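Local coordinates for protein ATP:cob(I)alamin adenosyltransferase (Salmonella enterica subsp. enterica serovar Livingstone, PDB 5CX7) that probably converts cob(I)alamin to adenosylcobalamin, the cofactor of propanediol dehydratase, and binds heme through its C-terminal domain, whose own function is unknown, at residues 108-122 against 134-147. Sequence-based numbering, arbitrary orientation.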
ATOM      1  N   TYR E 108     -13.783 -21.177  -8.221  1.00 13.67           N
ATOM      2  CA  TYR E 108     -14.211 -22.410  -7.624  1.00 14.00           C
ATOM      3  C   TYR E 108     -13.086 -23.058  -6.844  1.00 12.19           C
ATOM      4  O   TYR E 108     -11.922 -23.030  -7.233  1.00 13.93           O
ATOM      5  CB  TYR E 108     -14.663 -23.406  -8.716  1.00 14.11           C
ATOM      6  CG  TYR E 108     -15.948 -23.027  -9.290  1.00 15.10           C
ATOM      7  CD1 TYR E 108     -15.992 -22.092 -10.314  1.00 16.61           C
ATOM      8  CD2 TYR E 108     -17.131 -23.608  -8.897  1.00 18.22           C
ATOM      9  CE1 TYR E 108     -17.175 -21.773 -10.903  1.00 17.25           C
ATOM     10  CE2 TYR E 108     -18.369 -23.228  -9.448  1.00 19.23           C
ATOM     11  CZ  TYR E 108     -18.343 -22.314 -10.477  1.00 21.12           C
ATOM     12  OH  TYR E 108     -19.473 -21.893 -11.113  1.00 26.12           O
ATOM     13  N   ALA E 109     -13.443 -23.618  -5.703  1.00 13.44           N
ATOM     14  CA  ALA E 109     -12.552 -24.416  -4.905  1.00 13.74           C
ATOM     15  C   ALA E 109     -12.530 -25.839  -5.484  1.00 15.50           C
ATOM     16  O   ALA E 109     -13.534 -26.319  -5.988  1.00 15.90           O
ATOM     17  CB  ALA E 109     -13.030 -24.467  -3.486  1.00 13.58           C
ATOM     18  N   LEU E 110     -11.369 -26.448  -5.477  1.00 18.19           N
ATOM     19  CA  LEU E 110     -11.156 -27.763  -6.089  1.00 18.03           C
ATOM     20  C   LEU E 110     -10.873 -28.760  -4.953  1.00 18.97           C
ATOM     21  O   LEU E 110      -9.933 -28.567  -4.174  1.00 17.73           O
ATOM     22  CB  LEU E 110     -10.012 -27.727  -7.043  1.00 17.39           C
ATOM     23  CG  LEU E 110     -10.087 -26.635  -8.119  1.00 21.10           C
ATOM     24  CD1 LEU E 110      -8.825 -26.616  -8.944  1.00 20.45           C
ATOM     25  CD2 LEU E 110     -11.291 -26.798  -9.021  1.00 21.27           C
ATOM     26  N   TRP E 111     -11.628 -29.851  -4.944  1.00 19.51           N
ATOM     27  CA  TRP E 111     -11.557 -30.876  -3.890  1.00 19.43           C
ATOM     28  C   TRP E 111     -11.405 -32.292  -4.459  1.00 22.02           C
ATOM     29  O   TRP E 111     -11.883 -32.585  -5.546  1.00 22.16           O
ATOM     30  CB  TRP E 111     -12.842 -30.887  -3.088  1.00 20.21           C
ATOM     31  CG  TRP E 111     -13.194 -29.657  -2.390  1.00 20.22           C
ATOM     32  CD1 TRP E 111     -13.808 -28.584  -2.917  1.00 20.01           C
ATOM     33  CD2 TRP E 111     -12.976 -29.359  -1.004  1.00 19.41           C
ATOM     34  NE1 TRP E 111     -13.974 -27.619  -1.957  1.00 22.02           N
ATOM     35  CE2 TRP E 111     -13.453 -28.067  -0.777  1.00 21.37           C
ATOM     36  CE3 TRP E 111     -12.436 -30.083   0.068  1.00 20.90           C
ATOM     37  CZ2 TRP E 111     -13.431 -27.464   0.502  1.00 23.24           C
ATOM     38  CZ3 TRP E 111     -12.377 -29.494   1.323  1.00 20.33           C
ATOM     39  CH2 TRP E 111     -12.866 -28.212   1.543  1.00 23.29           C
ATOM     40  N   ARG E 112     -10.625 -33.126  -3.766  1.00 23.78           N
ATOM     41  CA  ARG E 112     -10.444 -34.567  -4.112  1.00 25.72           C
ATOM     42  C   ARG E 112     -10.479 -35.317  -2.818  1.00 30.31           C
ATOM     43  O   ARG E 112      -9.632 -35.030  -1.957  1.00 27.74           O
ATOM     44  CB  ARG E 112      -9.072 -34.867  -4.762  1.00 25.55           C
ATOM     45  CG  ARG E 112      -9.159 -35.425  -6.127  1.00 28.07           C
ATOM     46  CD  ARG E 112      -7.762 -35.857  -6.638  1.00 28.31           C
ATOM     47  NE  ARG E 112      -7.921 -35.494  -8.002  1.00 28.65           N
ATOM     48  CZ  ARG E 112      -7.040 -34.850  -8.748  1.00 27.58           C
ATOM     49  NH1 ARG E 112      -5.846 -34.479  -8.297  1.00 28.69           N
ATOM     50  NH2 ARG E 112      -7.369 -34.615  -9.977  1.00 28.05           N
ATOM     51  N   ASP E 113     -11.333 -36.336  -2.731  1.00 32.05           N
ATOM     52  CA  ASP E 113     -11.378 -37.215  -1.543  1.00 33.14           C
ATOM     53  C   ASP E 113     -11.483 -36.442  -0.233  1.00 34.58           C
ATOM     54  O   ASP E 113     -10.747 -36.729   0.722  1.00 35.90           O
ATOM     55  CB  ASP E 113     -10.141 -38.142  -1.481  1.00 34.19           C
ATOM     56  CG  ASP E 113     -10.004 -39.078  -2.699  1.00 39.41           C
ATOM     57  OD1 ASP E 113     -11.010 -39.347  -3.397  1.00 47.30           O
ATOM     58  OD2 ASP E 113      -8.846 -39.477  -3.039  1.00 46.11           O
ATOM     59  N   GLY E 114     -12.336 -35.420  -0.221  1.00 35.76           N
ATOM     60  CA  GLY E 114     -12.492 -34.569   0.941  1.00 31.82           C
ATOM     61  C   GLY E 114     -11.368 -33.582   1.253  1.00 31.94           C
ATOM     62  O   GLY E 114     -11.416 -32.910   2.284  1.00 27.11           O
ATOM     63  N   ILE E 115     -10.367 -33.465   0.382  1.00 25.82           N
ATOM     64  CA  ILE E 115      -9.202 -32.630   0.616  1.00 24.76           C
ATOM     65  C   ILE E 115      -9.265 -31.457  -0.375  1.00 23.83           C
ATOM     66  O   ILE E 115      -9.408 -31.662  -1.581  1.00 20.95           O
ATOM     67  CB  ILE E 115      -7.881 -33.409   0.428  1.00 24.67           C
ATOM     68  CG1 ILE E 115      -7.798 -34.641   1.385  1.00 29.35           C
ATOM     69  CG2 ILE E 115      -6.664 -32.513   0.624  1.00 26.97           C
ATOM     70  CD1 ILE E 115      -7.724 -34.278   2.847  1.00 30.31           C
ATOM     71  N   LEU E 116      -9.037 -30.261   0.145  1.00 18.36           N
ATOM     72  CA  LEU E 116      -8.941 -29.071  -0.685  1.00 17.91           C
ATOM     73  C   LEU E 116      -7.600 -29.082  -1.387  1.00 15.55           C
ATOM     74  O   LEU E 116      -6.532 -29.124  -0.774  1.00 19.28           O
ATOM     75  CB  LEU E 116      -9.039 -27.812   0.172  1.00 18.92           C
ATOM     76  CG  LEU E 116      -8.894 -26.467  -0.588  1.00 20.12           C
ATOM     77  CD1 LEU E 116     -10.088 -26.275  -1.483  1.00 18.75           C
ATOM     78  CD2 LEU E 116      -8.767 -25.328   0.411  1.00 20.28           C
ATOM     79  N   ILE E 117      -7.611 -28.983  -2.718  1.00 15.08           N
ATOM     80  CA  ILE E 117      -6.336 -29.045  -3.465  1.00 14.68           C
ATOM     81  C   ILE E 117      -5.972 -27.767  -4.238  1.00 12.97           C
ATOM     82  O   ILE E 117      -4.876 -27.700  -4.800  1.00 14.65           O
ATOM     83  CB  ILE E 117      -6.272 -30.291  -4.437  1.00 16.84           C
ATOM     84  CG1 ILE E 117      -7.375 -30.308  -5.502  1.00 18.09           C
ATOM     85  CG2 ILE E 117      -6.372 -31.598  -3.614  1.00 17.97           C
ATOM     86  CD1 ILE E 117      -7.212 -31.453  -6.542  1.00 19.19           C
ATOM     87  N   GLY E 118      -6.918 -26.856  -4.364  1.00 13.03           N
ATOM     88  CA  GLY E 118      -6.649 -25.655  -5.121  1.00 13.13           C
ATOM     89  C   GLY E 118      -7.896 -24.874  -5.390  1.00 11.79           C
ATOM     90  O   GLY E 118      -8.963 -25.163  -4.888  1.00 13.32           O
ATOM     91  N   GLY E 119      -7.689 -23.874  -6.226  1.00 11.38           N
ATOM     92  CA  GLY E 119      -8.670 -22.924  -6.629  1.00 11.80           C
ATOM     93  C   GLY E 119      -8.442 -22.526  -8.061  1.00 11.28           C
ATOM     94  O   GLY E 119      -7.315 -22.409  -8.534  1.00 13.39           O
ATOM     95  N   LEU E 120      -9.548 -22.372  -8.767  1.00 12.68           N
ATOM     96  CA  LEU E 120      -9.515 -21.907 -10.170  1.00 13.59           C
ATOM     97  C   LEU E 120     -10.297 -20.622 -10.263  1.00 10.84           C
ATOM     98  O   LEU E 120     -11.402 -20.541  -9.774  1.00 14.50           O
ATOM     99  CB  LEU E 120     -10.135 -22.982 -11.098  1.00 13.07           C
ATOM    100  CG  LEU E 120     -10.402 -22.563 -12.530  1.00 15.27           C
ATOM    101  CD1 LEU E 120      -9.129 -22.519 -13.288  1.00 17.48           C
ATOM    102  CD2 LEU E 120     -11.391 -23.522 -13.214  1.00 16.71           C
ATOM    103  N   GLY E 121      -9.771 -19.677 -11.008  1.00 10.70           N
ATOM    104  CA  GLY E 121     -10.427 -18.426 -11.263  1.00  9.94           C
ATOM    105  C   GLY E 121     -10.375 -17.965 -12.693  1.00  9.53           C
ATOM    106  O   GLY E 121      -9.365 -18.094 -13.368  1.00 11.52           O
ATOM    107  N   ILE E 122     -11.518 -17.485 -13.173  1.00 10.46           N
ATOM    108  CA  ILE E 122     -11.682 -16.999 -14.531  1.00 10.14           C
ATOM    109  C   ILE E 122     -12.271 -15.610 -14.512  1.00 10.02           C
ATOM    110  O   ILE E 122     -13.214 -15.361 -13.794  1.00 12.15           O
ATOM    111  CB  ILE E 122     -12.703 -17.863 -15.356  1.00  9.77           C
ATOM    112  CG1 ILE E 122     -12.285 -19.369 -15.350  1.00 10.63           C
ATOM    113  CG2 ILE E 122     -12.813 -17.336 -16.757  1.00  9.65           C
ATOM    114  CD1 ILE E 122     -10.948 -19.679 -16.062  1.00 12.30           C
ATOM    115  N   ALA E 134     -15.098 -21.799 -16.152  1.00 15.16           N
ATOM    116  CA  ALA E 134     -14.560 -22.454 -15.001  1.00 15.56           C
ATOM    117  C   ALA E 134     -15.150 -23.867 -14.834  1.00 16.17           C
ATOM    118  O   ALA E 134     -14.418 -24.804 -14.605  1.00 15.82           O
ATOM    119  CB  ALA E 134     -14.824 -21.622 -13.756  1.00 14.69           C
ATOM    120  N   GLN E 135     -16.449 -23.983 -14.921  1.00 15.98           N
ATOM    121  CA  GLN E 135     -17.124 -25.290 -14.778  1.00 20.75           C
ATOM    122  C   GLN E 135     -16.712 -26.284 -15.852  1.00 17.29           C
ATOM    123  O   GLN E 135     -16.491 -27.450 -15.569  1.00 19.32           O
ATOM    124  CB  GLN E 135     -18.640 -25.133 -14.801  1.00 19.55           C
ATOM    125  CG  GLN E 135     -19.224 -24.474 -13.562  1.00 22.16           C
ATOM    126  CD  GLN E 135     -20.589 -23.831 -13.864  1.00 25.86           C
ATOM    127  OE1 GLN E 135     -21.181 -24.082 -14.880  1.00 30.54           O
ATOM    128  NE2 GLN E 135     -21.059 -22.979 -12.969  1.00 25.42           N
ATOM    129  N   THR E 136     -16.593 -25.806 -17.065  1.00 17.90           N
ATOM    130  CA  THR E 136     -16.141 -26.639 -18.196  1.00 17.33           C
ATOM    131  C   THR E 136     -14.740 -27.155 -17.933  1.00 18.07           C
ATOM    132  O   THR E 136     -14.454 -28.314 -18.206  1.00 16.36           O
ATOM    133  CB  THR E 136     -16.209 -25.834 -19.533  1.00 16.24           C
ATOM    134  OG1 THR E 136     -17.533 -25.372 -19.723  1.00 16.82           O
ATOM    135  CG2 THR E 136     -15.796 -26.692 -20.750  1.00 19.10           C
ATOM    136  N   ALA E 137     -13.836 -26.284 -17.460  1.00 17.07           N
ATOM    137  CA  ALA E 137     -12.457 -26.662 -17.237  1.00 15.15           C
ATOM    138  C   ALA E 137     -12.399 -27.697 -16.134  1.00 16.55           C
ATOM    139  O   ALA E 137     -11.673 -28.687 -16.271  1.00 17.56           O
ATOM    140  CB  ALA E 137     -11.640 -25.448 -16.861  1.00 16.15           C
ATOM    141  N   ILE E 138     -13.186 -27.501 -15.086  1.00 16.62           N
ATOM    142  CA  ILE E 138     -13.203 -28.396 -13.962  1.00 18.53           C
ATOM    143  C   ILE E 138     -13.710 -29.800 -14.346  1.00 19.61           C
ATOM    144  O   ILE E 138     -13.161 -30.798 -13.905  1.00 19.96           O
ATOM    145  CB  ILE E 138     -14.010 -27.809 -12.820  1.00 20.40           C
ATOM    146  CG1 ILE E 138     -13.203 -26.641 -12.170  1.00 20.61           C
ATOM    147  CG2 ILE E 138     -14.325 -28.834 -11.743  1.00 22.68           C
ATOM    148  CD1 ILE E 138     -14.076 -25.696 -11.337  1.00 21.65           C
ATOM    149  N   ALA E 139     -14.718 -29.834 -15.192  1.00 24.45           N
ATOM    150  CA  ALA E 139     -15.239 -31.094 -15.749  1.00 24.46           C
ATOM    151  C   ALA E 139     -14.184 -31.846 -16.557  1.00 25.96           C
ATOM    152  O   ALA E 139     -14.306 -33.055 -16.684  1.00 28.43           O
ATOM    153  CB  ALA E 139     -16.505 -30.832 -16.573  1.00 25.61           C
ATOM    154  N   ALA E 140     -13.162 -31.176 -17.119  1.00 23.01           N
ATOM    155  CA  ALA E 140     -12.118 -31.847 -17.895  1.00 22.39           C
ATOM    156  C   ALA E 140     -11.191 -32.698 -17.039  1.00 23.74           C
ATOM    157  O   ALA E 140     -10.457 -33.504 -17.568  1.00 21.42           O
ATOM    158  CB  ALA E 140     -11.289 -30.850 -18.693  1.00 22.23           C
ATOM    159  N   ILE E 141     -11.180 -32.506 -15.731  1.00 21.33           N
ATOM    160  CA  ILE E 141     -10.343 -33.318 -14.912  1.00 19.70           C
ATOM    161  C   ILE E 141     -11.045 -34.048 -13.860  1.00 21.84           C
ATOM    162  O   ILE E 141     -10.305 -34.623 -13.181  1.00 24.20           O
ATOM    163  CB  ILE E 141      -9.148 -32.538 -14.223  1.00 20.72           C
ATOM    164  CG1 ILE E 141      -9.632 -31.464 -13.243  1.00 20.06           C
ATOM    165  CG2 ILE E 141      -8.274 -31.881 -15.304  1.00 21.94           C
ATOM    166  CD1 ILE E 141      -8.534 -30.991 -12.270  1.00 22.61           C
ATOM    167  N   ASN E 142     -12.341 -34.061 -13.552  1.00 27.00           N
ATOM    168  CA  ASN E 142     -12.593 -35.008 -12.255  1.00 32.62           C
ATOM    169  C   ASN E 142     -11.872 -34.667 -10.904  1.00 34.08           C
ATOM    170  O   ASN E 142     -10.785 -35.170 -10.391  1.00 39.28           O
ATOM    171  CB  ASN E 142     -12.173 -36.352 -12.717  1.00 40.53           C
ATOM    172  CG  ASN E 142     -13.273 -37.107 -13.367  1.00 42.88           C
ATOM    173  OD1 ASN E 142     -13.879 -37.727 -12.608  1.00 52.44           O
ATOM    174  ND2 ASN E 142     -13.497 -37.150 -14.709  1.00 46.79           N
ATOM    175  N   VAL E 143     -12.403 -33.579 -10.434  1.00 35.76           N
ATOM    176  CA  VAL E 143     -12.252 -33.172  -9.132  1.00 28.88           C
ATOM    177  C   VAL E 143     -13.619 -32.685  -8.883  1.00 30.29           C
ATOM    178  O   VAL E 143     -14.381 -32.496  -9.823  1.00 31.64           O
ATOM    179  CB  VAL E 143     -11.277 -31.965  -9.085  1.00 31.17           C
ATOM    180  CG1 VAL E 143      -9.836 -32.389  -9.274  1.00 34.26           C
ATOM    181  CG2 VAL E 143     -11.645 -30.894 -10.090  1.00 29.89           C
ATOM    182  N   GLY E 144     -13.892 -32.458  -7.630  1.00 23.88           N
ATOM    183  CA  GLY E 144     -15.136 -31.902  -7.229  1.00 22.60           C
ATOM    184  C   GLY E 144     -14.963 -30.435  -6.862  1.00 20.09           C
ATOM    185  O   GLY E 144     -13.825 -29.954  -6.698  1.00 16.44           O
ATOM    186  N   THR E 145     -16.090 -29.764  -6.791  1.00 23.00           N
ATOM    187  CA  THR E 145     -16.152 -28.361  -6.350  1.00 28.65           C
ATOM    188  C   THR E 145     -16.701 -28.174  -4.938  1.00 29.96           C
ATOM    189  O   THR E 145     -16.856 -27.048  -4.487  1.00 27.61           O
ATOM    190  CB  THR E 145     -16.936 -27.511  -7.302  1.00 29.08           C
ATOM    191  OG1 THR E 145     -18.260 -28.035  -7.446  1.00 28.50           O
ATOM    192  CG2 THR E 145     -16.230 -27.482  -8.664  1.00 27.41           C
ATOM    193  N   HIS E 146     -16.923 -29.276  -4.242  1.00 34.16           N
ATOM    194  CA  HIS E 146     -17.346 -29.251  -2.851  1.00 35.11           C
ATOM    195  C   HIS E 146     -16.699 -30.386  -2.154  1.00 32.44           C
ATOM    196  O   HIS E 146     -16.306 -31.398  -2.779  1.00 30.19           O
ATOM    197  CB  HIS E 146     -18.820 -29.483  -2.929  1.00 44.19           C
ATOM    198  CG  HIS E 146     -19.567 -29.544  -1.637  1.00 57.64           C
ATOM    199  ND1 HIS E 146     -19.798 -30.732  -0.972  1.00 64.93           N
ATOM    200  CD2 HIS E 146     -20.274 -28.594  -0.974  1.00 65.78           C
ATOM    201  CE1 HIS E 146     -20.548 -30.495   0.094  1.00 64.71           C
ATOM    202  NE2 HIS E 146     -20.848 -29.206   0.117  1.00 67.11           N
ATOM    203  N   GLN E 147     -16.525 -30.187  -0.849  1.00 31.59           N
ATOM    204  CA  GLN E 147     -15.952 -31.196  -0.031  1.00 31.43           C
ATOM    205  C   GLN E 147     -16.867 -32.411  -0.028  1.00 29.97           C
ATOM    206  O   GLN E 147     -18.082 -32.252   0.063  1.00 30.90           O
ATOM    207  CB  GLN E 147     -15.824 -30.735   1.405  1.00 27.30           C
ATOM    208  CG  GLN E 147     -15.199 -31.813   2.247  1.00 30.98           C
ATOM    209  CD  GLN E 147     -14.761 -31.285   3.580  1.00 34.81           C
ATOM    210  OE1 GLN E 147     -15.472 -30.526   4.192  1.00 39.81           O
ATOM    211  NE2 GLN E 147     -13.590 -31.688   4.033  1.00 36.94           N
ATOM    212  OXT GLN E 147     -16.328 -33.503   0.019  1.00 30.12           O
TER
HETATM  213  O   HOH W   1     -16.260 -24.437  -5.241  1.00 18.94           O
HETATM  214  O   HOH W   2     -14.320 -33.876  -2.067  1.00 40.86           O
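In this HbpS-like domain the hairpin of strands 108-112 and 115-122, closed by a type I' turn from R112 to I115, carries the C-terminal tail along its outer edge and the end of helix 127-139 on one face. W111 and G144 form a single antiparallel hydrogen-bonded bridge: W111 N reaches G144 O at 2.8 Å, and G144 N returns to W111 O at 2.9 Å. Beyond it the tail passes over one face of the W111 indole, where Q147 CB makes a CH-pi contact 3.7 Å from the six-membered ring centroid; L116 CD1 lies over the opposite face. The Q147 side chain runs on, CG anti to the backbone N (chi1 -179°), to the turn, where NE2 donates to G114 O (3.0 Å). One water joins G114 N to Q147 OXT. On the helix side, I138 CG1 touches both L110 CD2 (3.7 Å) and L120 CD2 (3.8 Å), and A134 CB meets the Y108 ring. At the ring's far end Q135 NE2 donates to Y108 OH (2.7 Å), the planes 79° apart. The R112 guanidinium lies over V143 CG1 (NH2 at 3.4 Å) and forms a salt bridge with D16 of heme-pocket helix 14-31, which I141 also touches; L120 packs on strand 36-41.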